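Local coordinates for variant surface glycoprotein MITAT 1.1 (Trypanosoma brucei brucei, PDB 5LY9) that coats the trypanosome surface as one of many antigenically distinct glycoproteins, letting the parasite evade the host immune response, at residues Lys41-Ala44 with Ala45-Lys48; Tyr71-Arg74 with Lys75-Gly79. One frame throughout, in Å; residues are numbered along the deposited sequence.

Contact 1. Residues Lys41-Ala44 with Ala45-Lys48; sequences KIKA and AEYK. With NAG (2-acetamido-2-deoxy-beta-D-glucopyranose), chain C.
The ammonium nitrogen NZ of K43 is gripped by two oxygens: E46 OE1, at 2.7 Å, and N77 OD1 of the neighbouring helix. The first is a salt bridge between residues three apart (i, i+3) on the helix; NZ comes to OE1 from the syn side, 21° out of the carboxylate plane. The two chains run alongside each other. Bends at chi2 and chi3 (62° and 68°) carry NZ back beside E46, and lysine supplies both a charge for the carboxylate and methylenes for a ring: K43 CD lies over one face of Y47, 3.9 Å from Y47 CE2. Y47 OH hydrogen-bonds E46 OE2 of the second subunit, and E46 OE2 the Y47 OH of that subunit. At the far end, K48 NZ donates to O3 of the sugar NAG (chain C) at 2.9 Å. A45, three residues earlier, has only a methyl, and the N-acetyl O7 packs against it, 3.3 Å from A45 CB. In the VSG N-terminal domain this part of helix 24-55 thus serves both dimer interface and glycan. It lies between helix 62-114, met by K43, A45 and E46, and helix 343-367, where A44, Y47 and K48 pack on L346.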
loop_
_atom_site.group_PDB
_atom_site.type_symbol
_atom_site.label_atom_id
_atom_site.label_comp_id
_atom_site.label_asym_id
_atom_site.label_seq_id
_atom_site.Cartn_x
_atom_site.Cartn_y
_atom_site.Cartn_z
ATOM N N LYS A 41 10.951 -16.013 -5.162
ATOM C CA LYS A 41 12.207 -16.724 -5.264
ATOM C C LYS A 41 12.161 -17.985 -4.397
ATOM O O LYS A 41 12.731 -19.004 -4.774
ATOM C CB LYS A 41 13.346 -15.837 -4.783
ATOM C CG LYS A 41 13.632 -14.727 -5.779
ATOM C CD LYS A 41 14.789 -13.868 -5.275
ATOM C CE LYS A 41 15.039 -12.736 -6.270
ATOM N NZ LYS A 41 16.044 -11.809 -5.727
ATOM N N ILE A 42 11.543 -17.897 -3.220
ATOM C CA ILE A 42 11.441 -19.062 -2.335
ATOM C C ILE A 42 10.457 -20.063 -2.883
ATOM O O ILE A 42 10.707 -21.310 -2.787
ATOM C CB ILE A 42 11.128 -18.644 -0.884
ATOM C CG1 ILE A 42 12.252 -17.754 -0.326
ATOM C CG2 ILE A 42 11.075 -19.811 0.067
ATOM C CD1 ILE A 42 11.834 -17.094 0.947
ATOM N N LYS A 43 9.376 -19.600 -3.470
ATOM C CA LYS A 43 8.486 -20.508 -4.224
ATOM C C LYS A 43 9.217 -21.186 -5.341
ATOM O O LYS A 43 9.022 -22.402 -5.553
ATOM C CB LYS A 43 7.234 -19.783 -4.727
ATOM C CG LYS A 43 6.250 -20.606 -5.486
ATOM C CD LYS A 43 5.611 -21.770 -4.748
ATOM C CE LYS A 43 4.655 -21.374 -3.626
ATOM N NZ LYS A 43 4.142 -22.440 -2.686
ATOM N N ALA A 44 10.041 -20.427 -6.089
ATOM C CA ALA A 44 10.789 -21.077 -7.170
ATOM C C ALA A 44 11.692 -22.191 -6.616
ATOM O O ALA A 44 11.801 -23.267 -7.193
ATOM C CB ALA A 44 11.587 -20.073 -7.938
ATOM N N ALA A 45 12.302 -21.968 -5.471
ATOM C CA ALA A 45 13.154 -22.978 -4.875
ATOM C C ALA A 45 12.349 -24.214 -4.453
ATOM O O ALA A 45 12.792 -25.363 -4.680
ATOM C CB ALA A 45 13.929 -22.412 -3.715
ATOM N N GLU A 46 11.160 -24.001 -3.859
ATOM C CA GLU A 46 10.261 -25.074 -3.595
ATOM C C GLU A 46 9.998 -25.893 -4.844
ATOM O O GLU A 46 10.080 -27.121 -4.841
ATOM C CB GLU A 46 8.951 -24.547 -2.984
ATOM C CG GLU A 46 7.938 -25.642 -2.699
ATOM C CD GLU A 46 6.545 -25.179 -2.407
ATOM O OE1 GLU A 46 6.292 -23.984 -2.258
ATOM O OE2 GLU A 46 5.647 -26.046 -2.302
ATOM N N TYR A 47 9.698 -25.182 -5.931
ATOM C CA TYR A 47 9.389 -25.855 -7.192
ATOM C C TYR A 47 10.587 -26.676 -7.719
ATOM O O TYR A 47 10.439 -27.798 -8.160
ATOM C CB TYR A 47 8.914 -24.884 -8.242
ATOM C CG TYR A 47 7.465 -24.495 -8.230
ATOM C CD1 TYR A 47 6.474 -25.443 -8.142
ATOM C CD2 TYR A 47 7.065 -23.199 -8.470
ATOM C CE1 TYR A 47 5.111 -25.102 -8.129
ATOM C CE2 TYR A 47 5.711 -22.866 -8.496
ATOM C CZ TYR A 47 4.745 -23.822 -8.336
ATOM O OH TYR A 47 3.398 -23.528 -8.453
ATOM N N LYS A 48 11.779 -26.105 -7.661
ATOM C CA LYS A 48 12.976 -26.779 -8.201
ATOM C C LYS A 48 13.214 -28.055 -7.472
ATOM O O LYS A 48 13.450 -29.086 -8.086
ATOM C CB LYS A 48 14.219 -25.881 -8.189
ATOM C CG LYS A 48 14.034 -24.715 -9.132
ATOM C CD LYS A 48 15.265 -23.895 -9.368
ATOM C CE LYS A 48 14.971 -22.434 -9.555
ATOM N NZ LYS A 48 16.168 -21.716 -10.041
HETATM C C1 NAG C . 18.213 -20.048 -5.270
HETATM C C2 NAG C . 17.938 -21.119 -6.281
HETATM C C3 NAG C . 18.944 -21.123 -7.432
HETATM C C4 NAG C . 19.102 -19.720 -8.024
HETATM C C5 NAG C . 19.402 -18.786 -6.858
HETATM C C6 NAG C . 19.631 -17.337 -7.243
HETATM C C7 NAG C . 16.921 -23.278 -5.862
HETATM C C8 NAG C . 17.108 -24.653 -5.321
HETATM N N2 NAG C . 17.947 -22.470 -5.725
HETATM O O3 NAG C . 18.566 -22.050 -8.487
HETATM O O4 NAG C . 20.042 -19.669 -9.159
HETATM O O5 NAG C . 18.293 -18.805 -5.922
HETATM O O6 NAG C . 18.478 -16.896 -7.910
HETATM O O7 NAG C . 15.885 -22.886 -6.338
#

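Contact 2. Residues Tyr71-Arg74 with Lys75-Gly79; sequences YFAR and KTNGG. With NAG (2-acetamido-2-deoxy-beta-D-glucopyranose), chain B.
K75 lays its CG over one face of the Y71 ring, 4.1 Å from the ring centroid and 20° off the normal: a CH-pi contact between residues one turn apart. A lysine suits this place because its aliphatic part can cover an aromatic ring while its NZ makes weak hydrogen bonds to the carbonyls of L262 and T265. Y71 is itself set against F72, whose CE1 lies in the plane of the tyrosine ring at its edge, while Y71 CD2 stands 3.6 Å above the phenylalanine ring plane. The outer end of F72 touches carbohydrate: CZ and CE1 meet C5 and C6 of NAG (chain B) obliquely in ordinary nonpolar packing, CZ being 3.7 Å from C6.

Below these side chains runs plain alpha-helical bonding, K75 N to Y71 O (2.9 Å) and G78 N to R74 O (2.9 Å) among it, within the long helix 62-114. That helix pairs antiparallel with helix 24-55 as the helical hairpin of the elongated VSG N-terminal domain. Small A73 and compact T76 probably help the two helices approach: A73 packs on E46, and T76 OG1, anti to its own backbone N (chi1 -172°), bonds to the carbonyl of I39.

Farther out, N77, whose OD1 is taken by K43, donates from ND2 to Y47 OH of the second subunit. R74, extended from CG to NE, reaches past helix 275-285 to a salt bridge with D348 of the second subunit. The Y71 hydroxyl is held by the backbone N of E267, in the loop beside N266, a predicted N-glycosylation site.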
loop_
_atom_site.group_PDB
_atom_site.type_symbol
_atom_site.label_atom_id
_atom_site.label_comp_id
_atom_site.label_asym_id
_atom_site.label_seq_id
_atom_site.Cartn_x
_atom_site.Cartn_y
_atom_site.Cartn_z
ATOM N N TYR A 71 10.923 -27.060 3.676
ATOM C CA TYR A 71 11.395 -25.807 4.196
ATOM C C TYR A 71 11.048 -24.633 3.311
ATOM O O TYR A 71 10.471 -23.625 3.749
ATOM C CB TYR A 71 12.875 -25.897 4.486
ATOM C CG TYR A 71 13.550 -24.621 4.680
ATOM C CD1 TYR A 71 13.656 -24.050 5.915
ATOM C CD2 TYR A 71 14.096 -23.981 3.601
ATOM C CE1 TYR A 71 14.222 -22.830 6.060
ATOM C CE2 TYR A 71 14.643 -22.775 3.708
ATOM C CZ TYR A 71 14.749 -22.185 4.962
ATOM O OH TYR A 71 15.426 -20.952 5.082
ATOM N N PHE A 72 11.369 -24.760 2.054
ATOM C CA PHE A 72 11.041 -23.657 1.152
ATOM C C PHE A 72 9.533 -23.437 1.061
ATOM O O PHE A 72 9.071 -22.294 1.032
ATOM C CB PHE A 72 11.596 -23.921 -0.274
ATOM C CG PHE A 72 13.104 -23.888 -0.350
ATOM C CD1 PHE A 72 13.811 -22.812 0.114
ATOM C CD2 PHE A 72 13.807 -24.921 -0.951
ATOM C CE1 PHE A 72 15.230 -22.748 0.066
ATOM C CE2 PHE A 72 15.210 -24.907 -0.982
ATOM C CZ PHE A 72 15.903 -23.843 -0.475
ATOM N N ALA A 73 8.762 -24.505 1.017
ATOM C CA ALA A 73 7.298 -24.362 1.080
ATOM C C ALA A 73 6.818 -23.605 2.307
ATOM O O ALA A 73 6.059 -22.636 2.163
ATOM C CB ALA A 73 6.634 -25.699 1.013
ATOM N N ARG A 74 7.254 -23.990 3.481
ATOM C CA ARG A 74 6.850 -23.222 4.679
ATOM C C ARG A 74 7.231 -21.782 4.548
ATOM O O ARG A 74 6.473 -20.896 4.943
ATOM C CB ARG A 74 7.405 -23.788 6.011
ATOM C CG ARG A 74 6.672 -25.011 6.476
ATOM C CD ARG A 74 6.811 -25.183 7.985
ATOM N NE ARG A 74 6.113 -26.356 8.443
ATOM C CZ ARG A 74 6.193 -26.839 9.661
ATOM N NH1 ARG A 74 6.916 -26.225 10.614
ATOM N NH2 ARG A 74 5.539 -27.937 9.951
ATOM N N LYS A 75 8.431 -21.527 4.050
ATOM C CA LYS A 75 8.927 -20.172 4.024
ATOM C C LYS A 75 8.189 -19.306 3.020
ATOM O O LYS A 75 7.895 -18.147 3.323
ATOM C CB LYS A 75 10.404 -20.109 3.779
ATOM C CG LYS A 75 11.190 -20.606 5.009
ATOM C CD LYS A 75 11.140 -19.653 6.234
ATOM C CE LYS A 75 11.892 -18.368 5.986
ATOM N NZ LYS A 75 11.581 -17.219 6.846
ATOM N N THR A 76 7.893 -19.814 1.825
ATOM C CA THR A 76 7.152 -18.996 0.870
ATOM C C THR A 76 5.676 -18.845 1.259
ATOM O O THR A 76 5.125 -17.778 1.236
ATOM C CB THR A 76 7.315 -19.527 -0.556
ATOM O OG1 THR A 76 6.733 -18.586 -1.438
ATOM C CG2 THR A 76 6.676 -20.908 -0.738
ATOM N N ASN A 77 5.061 -19.907 1.739
ATOM C CA ASN A 77 3.659 -19.877 2.078
ATOM C C ASN A 77 3.426 -19.028 3.308
ATOM O O ASN A 77 2.524 -18.198 3.332
ATOM C CB ASN A 77 3.172 -21.277 2.270
ATOM C CG ASN A 77 3.183 -22.087 0.984
ATOM O OD1 ASN A 77 2.942 -21.562 -0.096
ATOM N ND2 ASN A 77 3.378 -23.384 1.131
ATOM N N GLY A 78 4.319 -19.136 4.284
ATOM C CA GLY A 78 4.231 -18.367 5.525
ATOM C C GLY A 78 4.582 -16.912 5.228
ATOM O O GLY A 78 4.001 -15.992 5.804
ATOM N N GLY A 79 5.551 -16.682 4.368
ATOM C CA GLY A 79 5.913 -15.304 3.938
ATOM C C GLY A 79 4.759 -14.539 3.294
ATOM O O GLY A 79 4.455 -13.372 3.673
HETATM C C1 NAG B . 16.557 -18.780 -0.495
HETATM C C2 NAG B . 16.570 -17.726 -1.591
HETATM C C3 NAG B . 16.363 -18.316 -2.941
HETATM C C4 NAG B . 17.427 -19.405 -3.140
HETATM C C5 NAG B . 17.337 -20.429 -2.019
HETATM C C6 NAG B . 18.398 -21.538 -2.060
HETATM C C7 NAG B . 15.815 -15.484 -0.988
HETATM C C8 NAG B . 14.673 -14.533 -0.752
HETATM N N2 NAG B . 15.525 -16.740 -1.340
HETATM O O3 NAG B . 16.536 -17.310 -3.930
HETATM O O4 NAG B . 17.123 -20.048 -4.374
HETATM O O5 NAG B . 17.543 -19.765 -0.799
HETATM O O6 NAG B . 19.698 -20.952 -2.226
HETATM O O7 NAG B . 16.963 -15.132 -0.837
#

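Contact 1 and contact 2 face each other across the antiparallel helices 24-55 and 62-114, their centres about 9 Å apart. A probable hydrogen bond joins them, K43 NZ to N77 OD1 at 3.0 Å, tying the salt-bridged lysine of one helix to the amide of the other. Around it the packing is close: E46 CD lies 3.5 Å from A73 CB, and I42 CG2 lies 3.3 Å from F72 O. Both contacts reach the second subunit and so form part of the dimer interface. They also share one glycan: O4 of NAG (chain B), the sugar beside F72, is 1.4 Å from C1 of NAG (chain C), the sugar bound by K48.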